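Local atomic coordinates of aldose-aldose oxidoreductase (Caulobacter crescentus, PDB entry 5A04), a protein that probably couples the oxidation of one aldose to the reduction of another through a bound nicotinamide cofactor, and binds glucose beside it. Residues A[76-81]-A[295-300]. Residues are numbered along the deposited sequence; the frame is centred on the assembly and turned at random.
Sequences IVYVIT and AQLDHL. With NDP (NADPH dihydro-nicotinamide-adenine-dinucleotide phosphate), chain G.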
ATOM      1  N   ILE A  76      18.025 -28.158  21.374  1.00 16.51           N
ATOM      2  CA  ILE A  76      17.183 -27.546  20.344  1.00 16.42           C
ATOM      3  C   ILE A  76      17.752 -27.834  18.972  1.00 16.41           C
ATOM      4  O   ILE A  76      18.961 -27.760  18.780  1.00 18.14           O
ATOM      5  CB  ILE A  76      17.091 -26.000  20.512  1.00 14.29           C
ATOM      6  CG1 ILE A  76      16.490 -25.632  21.869  1.00 16.30           C
ATOM      7  CG2 ILE A  76      16.293 -25.382  19.368  1.00 16.92           C
ATOM      8  CD1 ILE A  76      16.854 -24.208  22.333  1.00 20.30           C
ATOM      9  N   VAL A  77      16.886 -28.162  18.017  1.00 13.87           N
ATOM     10  CA  VAL A  77      17.281 -28.226  16.616  1.00 14.02           C
ATOM     11  C   VAL A  77      16.655 -27.040  15.877  1.00 16.76           C
ATOM     12  O   VAL A  77      15.444 -26.803  15.983  1.00 15.78           O
ATOM     13  CB  VAL A  77      16.834 -29.540  15.949  1.00 15.37           C
ATOM     14  CG1 VAL A  77      17.176 -29.527  14.464  1.00 16.91           C
ATOM     15  CG2 VAL A  77      17.460 -30.754  16.652  1.00 16.30           C
ATOM     16  N   TYR A  78      17.479 -26.304  15.140  1.00 15.96           N
ATOM     17  CA  TYR A  78      17.010 -25.159  14.371  1.00 14.83           C
ATOM     18  C   TYR A  78      17.030 -25.578  12.907  1.00 15.18           C
ATOM     19  O   TYR A  78      18.090 -25.771  12.317  1.00 15.87           O
ATOM     20  CB  TYR A  78      17.902 -23.936  14.650  1.00 16.05           C
ATOM     21  CG  TYR A  78      17.424 -22.585  14.138  1.00 16.50           C
ATOM     22  CD1 TYR A  78      16.366 -22.474  13.238  1.00 15.90           C
ATOM     23  CD2 TYR A  78      18.053 -21.412  14.561  1.00 14.25           C
ATOM     24  CE1 TYR A  78      15.957 -21.234  12.767  1.00 13.49           C
ATOM     25  CE2 TYR A  78      17.652 -20.165  14.099  1.00 14.25           C
ATOM     26  CZ  TYR A  78      16.602 -20.083  13.205  1.00 15.98           C
ATOM     27  OH  TYR A  78      16.202 -18.850  12.747  1.00 15.46           O
ATOM     28  N   VAL A  79      15.839 -25.761  12.344  1.00 14.68           N
ATOM     29  CA  VAL A  79      15.683 -26.200  10.967  1.00 14.57           C
ATOM     30  C   VAL A  79      15.678 -25.020   9.994  1.00 14.87           C
ATOM     31  O   VAL A  79      14.771 -24.180  10.032  1.00 14.72           O
ATOM     32  CB  VAL A  79      14.378 -27.001  10.807  1.00 13.84           C
ATOM     33  CG1 VAL A  79      14.187 -27.413   9.345  1.00 16.02           C
ATOM     34  CG2 VAL A  79      14.395 -28.224  11.736  1.00 15.52           C
ATOM     35  N   ILE A  80      16.696 -24.967   9.130  1.00 13.95           N
ATOM     36  CA  ILE A  80      16.908 -23.835   8.230  1.00 14.31           C
ATOM     37  C   ILE A  80      17.118 -24.368   6.805  1.00 16.40           C
ATOM     38  O   ILE A  80      18.096 -24.054   6.112  1.00 18.01           O
ATOM     39  CB  ILE A  80      18.112 -22.954   8.702  1.00 14.42           C
ATOM     40  CG1 ILE A  80      18.060 -22.770  10.227  1.00 15.37           C
ATOM     41  CG2 ILE A  80      18.094 -21.597   8.007  1.00 16.18           C
ATOM     42  CD1 ILE A  80      19.107 -21.774  10.815  1.00 16.60           C
ATOM     43  N   THR A  81      16.147 -25.162   6.366  1.00 16.80           N
ATOM     44  CA  THR A  81      16.170 -25.814   5.058  1.00 17.05           C
ATOM     45  C   THR A  81      15.143 -25.189   4.115  1.00 17.39           C
ATOM     46  O   THR A  81      14.353 -24.366   4.547  1.00 17.21           O
ATOM     47  CB  THR A  81      15.834 -27.296   5.213  1.00 15.85           C
ATOM     48  OG1 THR A  81      14.490 -27.392   5.703  1.00 17.31           O
ATOM     49  CG2 THR A  81      16.788 -27.952   6.215  1.00 17.56           C
ATOM     50  N   ALA A 295      18.370 -12.397  20.174  1.00 13.41           N
ATOM     51  CA  ALA A 295      17.145 -12.343  20.973  1.00 13.96           C
ATOM     52  C   ALA A 295      16.176 -13.480  20.617  1.00 14.35           C
ATOM     53  O   ALA A 295      15.518 -14.050  21.491  1.00 16.03           O
ATOM     54  CB  ALA A 295      16.462 -10.997  20.791  1.00 15.51           C
ATOM     55  N   GLN A 296      16.071 -13.784  19.334  1.00 14.55           N
ATOM     56  CA  GLN A 296      15.177 -14.860  18.893  1.00 13.06           C
ATOM     57  C   GLN A 296      15.670 -16.195  19.455  1.00 14.79           C
ATOM     58  O   GLN A 296      14.894 -16.973  20.017  1.00 15.03           O
ATOM     59  CB  GLN A 296      15.103 -14.905  17.358  1.00 14.08           C
ATOM     60  CG  GLN A 296      14.234 -16.056  16.827  1.00 15.55           C
ATOM     61  CD  GLN A 296      14.464 -16.310  15.354  1.00 20.74           C
ATOM     62  OE1 GLN A 296      13.978 -15.568  14.511  1.00 23.33           O
ATOM     63  NE2 GLN A 296      15.197 -17.370  15.036  1.00 20.37           N
ATOM     64  N   LEU A 297      16.977 -16.429  19.342  1.00 13.83           N
ATOM     65  CA  LEU A 297      17.586 -17.665  19.837  1.00 15.61           C
ATOM     66  C   LEU A 297      17.381 -17.797  21.341  1.00 17.47           C
ATOM     67  O   LEU A 297      16.975 -18.858  21.831  1.00 15.88           O
ATOM     68  CB  LEU A 297      19.084 -17.710  19.489  1.00 15.21           C
ATOM     69  CG  LEU A 297      19.444 -17.788  18.001  1.00 13.77           C
ATOM     70  CD1 LEU A 297      20.910 -17.460  17.752  1.00 15.52           C
ATOM     71  CD2 LEU A 297      19.120 -19.169  17.449  1.00 14.06           C
ATOM     72  N   ASP A 298      17.652 -16.720  22.074  1.00 16.00           N
ATOM     73  CA  ASP A 298      17.517 -16.760  23.523  1.00 15.93           C
ATOM     74  C   ASP A 298      16.067 -16.901  23.968  1.00 20.46           C
ATOM     75  O   ASP A 298      15.809 -17.463  25.027  1.00 18.76           O
ATOM     76  CB  ASP A 298      18.128 -15.513  24.166  1.00 18.43           C
ATOM     77  CG  ASP A 298      19.626 -15.661  24.445  1.00 19.07           C
ATOM     78  OD1 ASP A 298      20.182 -16.784  24.363  1.00 17.72           O
ATOM     79  OD2 ASP A 298      20.256 -14.630  24.759  1.00 18.46           O
ATOM     80  N   HIS A 299      15.120 -16.410  23.170  1.00 18.44           N
ATOM     81  CA  HIS A 299      13.720 -16.516  23.570  1.00 17.43           C
ATOM     82  C   HIS A 299      13.308 -17.975  23.745  1.00 16.43           C
ATOM     83  O   HIS A 299      12.680 -18.324  24.739  1.00 17.58           O
ATOM     84  CB  HIS A 299      12.786 -15.842  22.556  1.00 16.37           C
ATOM     85  CG  HIS A 299      11.347 -15.843  22.975  1.00 17.41           C
ATOM     86  ND1 HIS A 299      10.888 -15.123  24.058  1.00 20.74           N
ATOM     87  CD2 HIS A 299      10.265 -16.473  22.455  1.00 17.40           C
ATOM     88  CE1 HIS A 299       9.583 -15.305  24.183  1.00 20.79           C
ATOM     89  NE2 HIS A 299       9.183 -16.124  23.227  1.00 19.68           N
ATOM     90  N   LEU A 300      13.658 -18.824  22.781  1.00 16.58           N
ATOM     91  CA  LEU A 300      13.263 -20.226  22.870  1.00 16.74           C
ATOM     92  C   LEU A 300      13.933 -20.868  24.078  1.00 17.47           C
ATOM     93  O   LEU A 300      13.289 -21.558  24.865  1.00 18.33           O
ATOM     94  CB  LEU A 300      13.614 -20.987  21.588  1.00 15.76           C
ATOM     95  CG  LEU A 300      13.261 -22.481  21.601  1.00 17.76           C
ATOM     96  CD1 LEU A 300      11.809 -22.694  22.019  1.00 18.31           C
ATOM     97  CD2 LEU A 300      13.528 -23.087  20.226  1.00 18.68           C
TER
HETATM   98  PA  NDP G1340      19.914 -21.749   1.177  1.00 21.44           P
HETATM   99  O1A NDP G1340      19.578 -22.368  -0.135  1.00 21.20           O
HETATM  100  O2A NDP G1340      20.924 -20.636   1.216  1.00 21.43           O
HETATM  101  O5B NDP G1340      20.394 -22.900   2.248  1.00 21.73           O
HETATM  102  C5B NDP G1340      19.475 -23.955   2.228  1.00 20.16           C
HETATM  103  C4B NDP G1340      20.222 -25.144   2.850  1.00 20.80           C
HETATM  104  O4B NDP G1340      19.316 -26.201   3.172  1.00 18.77           O
HETATM  105  C3B NDP G1340      21.238 -25.713   1.831  1.00 23.24           C
HETATM  106  O3B NDP G1340      22.454 -25.037   1.895  1.00 22.31           O
HETATM  107  C2B NDP G1340      21.449 -27.121   2.400  1.00 21.43           C
HETATM  108  O2B NDP G1340      22.260 -27.133   3.423  1.00 19.59           O
HETATM  109  C1B NDP G1340      20.007 -27.422   2.995  1.00 21.05           C
HETATM  110  N9A NDP G1340      19.225 -28.317   2.137  1.00 22.62           N
HETATM  111  C8A NDP G1340      18.721 -29.568   2.476  1.00 24.57           C
HETATM  112  N7A NDP G1340      18.063 -30.163   1.461  1.00 21.93           N
HETATM  113  C5A NDP G1340      18.146 -29.247   0.409  1.00 24.23           C
HETATM  114  C6A NDP G1340      17.655 -29.277  -0.910  1.00 28.72           C
HETATM  115  N6A NDP G1340      16.944 -30.367  -1.361  1.00 29.32           N
HETATM  116  N1A NDP G1340      17.867 -28.240  -1.776  1.00 25.66           N
HETATM  117  C2A NDP G1340      18.588 -27.180  -1.250  1.00 26.28           C
HETATM  118  N3A NDP G1340      19.106 -27.008  -0.029  1.00 23.75           N
HETATM  119  C4A NDP G1340      18.873 -28.082   0.805  1.00 23.86           C
HETATM  120  O3  NDP G1340      18.421 -21.199   1.652  1.00 21.64           O
HETATM  121  PN  NDP G1340      18.403 -20.036   2.791  1.00 20.12           P
HETATM  122  O1N NDP G1340      19.266 -20.336   3.949  1.00 19.57           O
HETATM  123  O2N NDP G1340      18.195 -18.653   2.215  1.00 20.25           O
HETATM  124  O5D NDP G1340      16.776 -20.309   3.398  1.00 19.23           O
HETATM  125  C5D NDP G1340      16.639 -21.519   4.091  1.00 18.75           C
HETATM  126  C4D NDP G1340      15.403 -21.371   5.022  1.00 17.80           C
HETATM  127  O4D NDP G1340      15.594 -20.187   5.855  1.00 19.99           O
HETATM  128  C3D NDP G1340      14.085 -21.106   4.202  1.00 19.77           C
HETATM  129  O3D NDP G1340      12.966 -21.715   4.872  1.00 18.16           O
HETATM  130  C2D NDP G1340      13.933 -19.593   4.257  1.00 19.90           C
HETATM  131  O2D NDP G1340      12.575 -19.187   4.228  1.00 20.77           O
HETATM  132  C1D NDP G1340      14.511 -19.301   5.686  1.00 17.32           C
HETATM  133  N1N NDP G1340      15.075 -17.950   5.739  1.00 17.33           N
HETATM  134  C2N NDP G1340      14.685 -17.075   6.740  1.00 20.25           C
HETATM  135  C3N NDP G1340      15.241 -15.829   6.791  1.00 19.08           C
HETATM  136  C7N NDP G1340      14.829 -14.900   7.843  1.00 20.95           C
HETATM  137  O7N NDP G1340      15.174 -13.704   7.840  1.00 21.88           O
HETATM  138  N7N NDP G1340      14.035 -15.370   8.885  1.00 18.07           N
HETATM  139  C4N NDP G1340      16.257 -15.364   5.806  1.00 21.40           C
HETATM  140  C5N NDP G1340      16.572 -16.350   4.761  1.00 19.66           C
HETATM  141  C6N NDP G1340      16.012 -17.559   4.756  1.00 19.24           C
HETATM  142  P2B NDP G1340      23.387 -28.431   3.544  1.00 21.07           P
HETATM  143  O1X NDP G1340      22.454 -29.616   3.434  1.00 21.29           O
HETATM  144  O2X NDP G1340      24.233 -28.129   2.345  1.00 20.67           O
HETATM  145  O3X NDP G1340      24.017 -28.186   4.913  1.00 20.60           O
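Gln296 opens the contact from helix 292-306, its carboxamide meeting the phenol end of Tyr78 on strand 76-79. NE2 of Gln296 donates a hydrogen bond to OH of Tyr78 at 2.9 Å, with an angle at the hydrogen of 147°; the oxygen lies in the amide plane, although that plane and the ring are turned 62° apart. The glutamine chain gets there by running out extended, CG anti to the backbone N (chi1 177°). The same hydroxyl is also hydrogen-bonded to Glu103, which gives this buried oxygen two polar partners and would help fix the ring's position.

Leu297 comes next. The Leu297 and Tyr78 side chains cross at about a right angle, and CD2 of Leu297 reaches the ring obliquely, 3.8 Å from CE2 of Tyr78. CD1 of Ile80, just beyond the strand, lies over the centre of one face of the Tyr78 ring, 3.6 Å above its plane, and probably helps hold the ring's tilt. Replacing Tyr78 by alanine removes the ring and its hydroxyl, which would probably leave the amide of Gln296 and the carboxylate of Glu103 without their shared partner and open a gap beside Leu297.

One turn further on, Leu300 meets Ile76 tip to tip, CD2 of Leu300 standing 3.7 Å from CG2 of Ile76, in a purely apolar contact.

The axes of strand 76-79 and of the helical segment 295-300 approach to 11.2 Å, spanned by these side chains. Strand 76-79 runs between strands 7-12 and 99-102 in the parallel sheet of the Rossmann fold, and its continuation carries Ile80 and Thr81 to NADPH. Helix 292-306, from the C-terminal family region, thus packs against the nucleotide-binding sheet: Leu300 also touches Tyr9 and Met101 on the two flanking strands, while helix 16-22 brings Tyr17 and Ile22 against Tyr78.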